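Long-range contact in adenosine kinase, putative (Trypanosoma brucei, PDB 3OTX), which probably catalyses the magnesium-dependent transfer of a phosphate from ATP to adenosine, giving AMP in the purine salvage pathway: residues G65-Q78 with D301-V313. The protein carries 1 engineered substitution. Sequence-based numbering, arbitrary orientation.
Sequences GSGLNVARVAQWMQ and DAFMGGFLSAYAV. With AP5 (bis(adenosine)-5'-pentaphosphate), chain C.
Ser66 and Asn69, on the first turn of helix 66-76, grip the two carboxylate oxygens of Asp301, near the start of helix 300-311. Ser66 OG donates to Asp301 OD1 at 2.6 Å, on the syn side but well out of the carboxylate plane. Asn69 ND2 meets Asp301 OD2 on the anti side at 2.9 Å, nearly straight, with the amide turned 49° from the carboxylate; the same ND2 also donates to the ribose O3J of AP5. Gly65 N binds ribose O2J, Ser66 N the adenine N3B, and Asp301 N the phosphate oxygen O1E (2.8 Å).

Behind this polar end the helices cross at -46°, their axes 7.3 Å apart. Gly305 lies against Ala74, its CA 3.5 Å from Val70 O. Val70 is a knob among Asp301, Met304, Gly305 and Leu308: CG1, anti to the backbone N (chi1 170°), reaches Leu308 CD1 at 3.5 Å, while CG2 rests by the Asp301 backbone. At the far end Met77 CB presses on Ser309, whose OG turns back to Gly306 O, and Gln78 NE2 reaches Ser309 O at 3.1 Å, along a bent path.

Two donors thus fix the rotation of the Asp301 carboxylate beside the AP5 nucleoside that occupies the adenosine site, where Asp301 OD2 lies 3.0 Å from the ester oxygen O5J, consistent with its predicted role as proton acceptor in this PfkB-family kinase.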
loop_
_atom_site.group_PDB
_atom_site.type_symbol
_atom_site.label_atom_id
_atom_site.label_comp_id
_atom_site.label_asym_id
_atom_site.label_seq_id
_atom_site.Cartn_x
_atom_site.Cartn_y
_atom_site.Cartn_z
ATOM N N GLY A 65 -7.836 -0.300 3.319
ATOM C CA GLY A 65 -7.137 -1.079 2.284
ATOM C C GLY A 65 -5.900 -0.296 1.870
ATOM O O GLY A 65 -5.987 0.868 1.537
ATOM N N SER A 66 -4.750 -0.956 1.889
ATOM C CA SER A 66 -3.484 -0.275 1.609
ATOM C C SER A 66 -3.483 0.441 0.267
ATOM O O SER A 66 -3.308 1.683 0.217
ATOM C CB SER A 66 -2.335 -1.274 1.690
ATOM O OG SER A 66 -1.138 -0.624 1.337
ATOM N N GLY A 67 -3.716 -0.301 -0.804
ATOM C CA GLY A 67 -3.705 0.319 -2.133
ATOM C C GLY A 67 -4.822 1.327 -2.313
ATOM O O GLY A 67 -4.670 2.293 -3.042
ATOM N N LEU A 68 -5.983 1.125 -1.683
ATOM C CA LEU A 68 -7.040 2.096 -1.865
ATOM C C LEU A 68 -6.667 3.410 -1.150
ATOM O O LEU A 68 -6.886 4.511 -1.674
ATOM C CB LEU A 68 -8.366 1.508 -1.352
ATOM C CG LEU A 68 -9.595 2.356 -1.626
ATOM C CD1 LEU A 68 -9.715 2.595 -3.154
ATOM C CD2 LEU A 68 -10.831 1.592 -1.106
ATOM N N ASN A 69 -6.046 3.310 0.029
ATOM C CA ASN A 69 -5.469 4.487 0.672
ATOM C C ASN A 69 -4.473 5.232 -0.252
ATOM O O ASN A 69 -4.525 6.458 -0.372
ATOM C CB ASN A 69 -4.718 4.080 1.932
ATOM C CG ASN A 69 -5.623 3.618 3.043
ATOM O OD1 ASN A 69 -6.829 3.944 3.110
ATOM N ND2 ASN A 69 -5.027 2.908 3.983
ATOM N N VAL A 70 -3.583 4.453 -0.871
ATOM C CA VAL A 70 -2.548 5.010 -1.752
ATOM C C VAL A 70 -3.238 5.741 -2.906
ATOM O O VAL A 70 -2.881 6.878 -3.242
ATOM C CB VAL A 70 -1.597 3.929 -2.297
ATOM C CG1 VAL A 70 -0.694 4.507 -3.391
ATOM C CG2 VAL A 70 -0.719 3.371 -1.168
ATOM N N ALA A 71 -4.238 5.071 -3.494
ATOM C CA ALA A 71 -4.938 5.647 -4.630
ATOM C C ALA A 71 -5.633 6.951 -4.237
ATOM O O ALA A 71 -5.620 7.935 -4.982
ATOM C CB ALA A 71 -5.983 4.665 -5.138
ATOM N N ARG A 72 -6.228 6.983 -3.047
ATOM C CA ARG A 72 -6.970 8.166 -2.631
ATOM C C ARG A 72 -6.023 9.313 -2.317
ATOM O O ARG A 72 -6.338 10.435 -2.642
ATOM C CB ARG A 72 -7.892 7.870 -1.419
ATOM C CG ARG A 72 -9.066 6.960 -1.795
ATOM C CD ARG A 72 -9.769 6.433 -0.536
ATOM N NE ARG A 72 -10.502 7.503 0.088
ATOM C CZ ARG A 72 -10.936 7.500 1.339
ATOM N NH1 ARG A 72 -10.701 6.449 2.124
ATOM N NH2 ARG A 72 -11.613 8.551 1.792
ATOM N N VAL A 73 -4.857 9.024 -1.726
ATOM C CA VAL A 73 -3.876 10.085 -1.463
ATOM C C VAL A 73 -3.312 10.614 -2.784
ATOM O O VAL A 73 -3.258 11.843 -2.966
ATOM C CB VAL A 73 -2.760 9.587 -0.561
ATOM C CG1 VAL A 73 -1.634 10.654 -0.469
ATOM C CG2 VAL A 73 -3.339 9.284 0.846
ATOM N N ALA A 74 -2.999 9.713 -3.717
ATOM C CA ALA A 74 -2.511 10.159 -5.061
ATOM C C ALA A 74 -3.536 11.030 -5.774
ATOM O O ALA A 74 -3.209 12.111 -6.274
ATOM C CB ALA A 74 -2.106 8.945 -5.918
ATOM N N GLN A 75 -4.802 10.604 -5.734
ATOM C CA GLN A 75 -5.843 11.383 -6.421
ATOM C C GLN A 75 -6.031 12.754 -5.757
ATOM O O GLN A 75 -6.272 13.762 -6.419
ATOM C CB GLN A 75 -7.150 10.560 -6.443
ATOM C CG GLN A 75 -8.281 11.134 -7.340
ATOM C CD GLN A 75 -7.935 11.094 -8.817
ATOM O OE1 GLN A 75 -7.650 10.019 -9.403
ATOM N NE2 GLN A 75 -7.824 12.285 -9.403
ATOM N N TRP A 76 -5.935 12.796 -4.426
ATOM C CA TRP A 76 -6.083 14.043 -3.663
ATOM C C TRP A 76 -5.042 15.070 -4.106
ATOM O O TRP A 76 -5.275 16.276 -4.069
ATOM C CB TRP A 76 -5.917 13.772 -2.148
ATOM C CG TRP A 76 -5.956 14.976 -1.249
ATOM C CD1 TRP A 76 -7.034 15.738 -0.955
ATOM C CD2 TRP A 76 -4.871 15.495 -0.472
ATOM N NE1 TRP A 76 -6.692 16.745 -0.073
ATOM C CE2 TRP A 76 -5.362 16.606 0.241
ATOM C CE3 TRP A 76 -3.529 15.124 -0.319
ATOM C CZ2 TRP A 76 -4.550 17.370 1.087
ATOM C CZ3 TRP A 76 -2.720 15.883 0.526
ATOM C CH2 TRP A 76 -3.236 16.977 1.225
ATOM N N MET A 77 -3.885 14.567 -4.519
ATOM C CA MET A 77 -2.808 15.448 -4.987
ATOM C C MET A 77 -2.952 15.878 -6.437
ATOM O O MET A 77 -2.156 16.698 -6.910
ATOM C CB MET A 77 -1.470 14.741 -4.854
ATOM C CG MET A 77 -0.956 14.609 -3.433
ATOM S SD MET A 77 -0.635 16.171 -2.605
ATOM C CE MET A 77 0.826 16.752 -3.494
ATOM N N GLN A 78 -3.917 15.299 -7.153
ATOM C CA GLN A 78 -4.135 15.620 -8.561
ATOM C C GLN A 78 -5.629 15.908 -8.800
ATOM O O GLN A 78 -6.277 15.240 -9.583
ATOM C CB GLN A 78 -3.643 14.461 -9.449
ATOM C CG GLN A 78 -2.103 14.235 -9.425
ATOM C CD GLN A 78 -1.313 15.387 -10.032
ATOM O OE1 GLN A 78 -1.872 16.251 -10.678
ATOM N NE2 GLN A 78 0.001 15.412 -9.789
ATOM N N ASP A 301 1.015 4.180 3.499
ATOM C CA ASP A 301 0.220 4.380 2.286
ATOM C C ASP A 301 0.219 5.846 1.862
ATOM O O ASP A 301 0.213 6.156 0.656
ATOM C CB ASP A 301 -1.226 3.923 2.510
ATOM C CG ASP A 301 -1.325 2.441 2.820
ATOM O OD1 ASP A 301 -0.438 1.666 2.375
ATOM O OD2 ASP A 301 -2.309 2.027 3.469
ATOM N N ALA A 302 0.185 6.759 2.826
ATOM C CA ALA A 302 0.168 8.192 2.494
ATOM C C ALA A 302 1.476 8.603 1.821
ATOM O O ALA A 302 1.453 9.353 0.830
ATOM C CB ALA A 302 -0.112 9.032 3.726
ATOM N N PHE A 303 2.602 8.087 2.327
ATOM C CA PHE A 303 3.887 8.337 1.643
ATOM C C PHE A 303 3.802 7.864 0.183
ATOM O O PHE A 303 4.171 8.609 -0.744
ATOM C CB PHE A 303 5.064 7.624 2.345
ATOM C CG PHE A 303 6.355 7.729 1.565
ATOM C CD1 PHE A 303 7.133 8.874 1.665
ATOM C CD2 PHE A 303 6.732 6.712 0.710
ATOM C CE1 PHE A 303 8.296 9.005 0.934
ATOM C CE2 PHE A 303 7.898 6.830 -0.049
ATOM C CZ PHE A 303 8.680 7.995 0.062
ATOM N N MET A 304 3.331 6.632 -0.021
ATOM C CA MET A 304 3.278 6.050 -1.352
ATOM C C MET A 304 2.340 6.849 -2.270
ATOM O O MET A 304 2.657 7.050 -3.458
ATOM C CB MET A 304 2.890 4.577 -1.285
ATOM C CG MET A 304 2.959 3.852 -2.593
ATOM S SD MET A 304 4.692 3.525 -3.001
ATOM C CE MET A 304 4.626 3.807 -4.741
ATOM N N GLY A 305 1.205 7.306 -1.740
ATOM C CA GLY A 305 0.328 8.170 -2.545
ATOM C C GLY A 305 0.997 9.435 -3.057
ATOM O O GLY A 305 0.840 9.790 -4.239
ATOM N N GLY A 306 1.765 10.115 -2.191
ATOM C CA GLY A 306 2.405 11.365 -2.588
ATOM C C GLY A 306 3.502 11.044 -3.590
ATOM O O GLY A 306 3.668 11.759 -4.610
ATOM N N PHE A 307 4.276 10.002 -3.301
ATOM C CA PHE A 307 5.324 9.540 -4.221
ATOM C C PHE A 307 4.766 9.322 -5.634
ATOM O O PHE A 307 5.330 9.845 -6.616
ATOM C CB PHE A 307 5.971 8.264 -3.662
ATOM C CG PHE A 307 7.193 7.782 -4.453
ATOM C CD1 PHE A 307 8.467 8.084 -4.025
ATOM C CD2 PHE A 307 7.022 7.032 -5.640
ATOM C CE1 PHE A 307 9.594 7.644 -4.795
ATOM C CE2 PHE A 307 8.134 6.573 -6.392
ATOM C CZ PHE A 307 9.424 6.896 -5.959
ATOM N N LEU A 308 3.650 8.602 -5.747
ATOM C CA LEU A 308 3.044 8.347 -7.070
ATOM C C LEU A 308 2.506 9.602 -7.716
ATOM O O LEU A 308 2.597 9.736 -8.947
ATOM C CB LEU A 308 1.898 7.358 -6.929
ATOM C CG LEU A 308 2.322 5.922 -6.745
ATOM C CD1 LEU A 308 1.090 5.041 -6.372
ATOM C CD2 LEU A 308 2.945 5.404 -8.019
ATOM N N SER A 309 1.930 10.514 -6.918
ATOM C CA SER A 309 1.398 11.766 -7.487
ATOM C C SER A 309 2.483 12.614 -8.152
ATOM O O SER A 309 2.214 13.290 -9.148
ATOM C CB SER A 309 0.624 12.577 -6.449
ATOM O OG SER A 309 1.500 13.268 -5.563
ATOM N N ALA A 310 3.700 12.560 -7.617
ATOM C CA ALA A 310 4.816 13.302 -8.192
ATOM C C ALA A 310 5.451 12.531 -9.323
ATOM O O ALA A 310 5.875 13.134 -10.310
ATOM C CB ALA A 310 5.857 13.583 -7.132
ATOM N N TYR A 311 5.510 11.211 -9.188
ATOM C CA TYR A 311 6.151 10.378 -10.208
ATOM C C TYR A 311 5.336 10.488 -11.500
ATOM O O TYR A 311 5.920 10.545 -12.612
ATOM C CB TYR A 311 6.280 8.893 -9.738
ATOM C CG TYR A 311 7.239 8.099 -10.605
ATOM C CD1 TYR A 311 8.563 7.918 -10.229
ATOM C CD2 TYR A 311 6.837 7.606 -11.863
ATOM C CE1 TYR A 311 9.451 7.216 -11.033
ATOM C CE2 TYR A 311 7.726 6.918 -12.680
ATOM C CZ TYR A 311 9.018 6.717 -12.260
ATOM O OH TYR A 311 9.916 6.046 -13.068
ATOM N N ALA A 312 4.005 10.525 -11.354
ATOM C CA ALA A 312 3.086 10.595 -12.491
ATOM C C ALA A 312 3.230 11.883 -13.314
ATOM O O ALA A 312 2.834 11.907 -14.477
ATOM C CB ALA A 312 1.620 10.397 -12.031
ATOM N N VAL A 313 3.792 12.942 -12.720
ATOM C CA VAL A 313 4.029 14.193 -13.456
ATOM C C VAL A 313 5.500 14.422 -13.792
ATOM O O VAL A 313 5.906 15.543 -14.121
ATOM C CB VAL A 313 3.386 15.421 -12.778
ATOM C CG1 VAL A 313 1.869 15.323 -12.884
ATOM C CG2 VAL A 313 3.825 15.543 -11.280
HETATM P PA AP5 C . 7.130 5.399 8.155
HETATM O O1A AP5 C . 6.920 5.321 9.663
HETATM O O2A AP5 C . 8.502 4.947 7.697
HETATM O O3A AP5 C . 6.064 4.533 7.315
HETATM P PB AP5 C . 5.461 3.089 7.713
HETATM O O1B AP5 C . 6.298 2.373 8.727
HETATM O O2B AP5 C . 5.177 2.386 6.431
HETATM O O3B AP5 C . 4.106 3.580 8.390
HETATM P PG AP5 C . 3.076 2.895 9.392
HETATM O O1G AP5 C . 2.380 4.005 10.118
HETATM O O2G AP5 C . 3.703 1.977 10.418
HETATM O O3G AP5 C . 2.107 2.244 8.370
HETATM P PD AP5 C . 0.780 1.350 8.605
HETATM O O1D AP5 C . 0.441 1.120 10.066
HETATM O O2D AP5 C . 0.952 0.156 7.709
HETATM O O3D AP5 C . -0.351 2.353 8.050
HETATM P PE AP5 C . -0.819 2.497 6.512
HETATM O O1E AP5 C . 0.379 2.410 5.610
HETATM O O2E AP5 C . -1.720 3.723 6.383
HETATM O O5F AP5 C . 6.766 6.893 7.698
HETATM C C5F AP5 C . 6.697 7.238 6.315
HETATM C C4F AP5 C . 6.908 8.726 6.172
HETATM O O4F AP5 C . 5.975 9.434 7.000
HETATM C C3F AP5 C . 8.261 9.229 6.667
HETATM O O3F AP5 C . 9.210 9.136 5.634
HETATM C C2F AP5 C . 7.964 10.627 7.125
HETATM O O2F AP5 C . 7.940 11.496 6.020
HETATM C C1F AP5 C . 6.530 10.511 7.651
HETATM N N9A AP5 C . 6.453 10.232 9.114
HETATM C C8A AP5 C . 6.069 9.031 9.719
HETATM N N7A AP5 C . 6.115 9.215 11.067
HETATM C C5A AP5 C . 6.498 10.489 11.320
HETATM C C6A AP5 C . 6.667 11.219 12.476
HETATM N N6A AP5 C . 6.351 10.724 13.676
HETATM N N1A AP5 C . 7.058 12.533 12.380
HETATM C C2A AP5 C . 7.262 13.150 11.156
HETATM N N3A AP5 C . 7.077 12.412 10.007
HETATM C C4A AP5 C . 6.684 11.126 10.084
HETATM O O5J AP5 C . -1.700 1.156 6.260
HETATM C C5J AP5 C . -2.875 0.934 7.021
HETATM C C4J AP5 C . -3.808 0.187 6.082
HETATM O O4J AP5 C . -3.353 -1.161 5.881
HETATM C C3J AP5 C . -5.221 -0.006 6.643
HETATM O O3J AP5 C . -6.083 0.912 5.969
HETATM C C2J AP5 C . -5.558 -1.479 6.362
HETATM O O2J AP5 C . -6.839 -1.669 5.773
HETATM C C1J AP5 C . -4.464 -1.873 5.400
HETATM N N9B AP5 C . -4.195 -3.318 5.372
HETATM C C8B AP5 C . -3.826 -4.073 6.452
HETATM N N7B AP5 C . -3.720 -5.357 6.018
HETATM C C5B AP5 C . -4.016 -5.403 4.681
HETATM C C6B AP5 C . -4.051 -6.445 3.747
HETATM N N6B AP5 C . -3.853 -7.736 4.059
HETATM N N1B AP5 C . -4.432 -6.102 2.479
HETATM C C2B AP5 C . -4.669 -4.813 2.060
HETATM N N3B AP5 C . -4.679 -3.794 2.990
HETATM C C4B AP5 C . -4.316 -4.102 4.271
#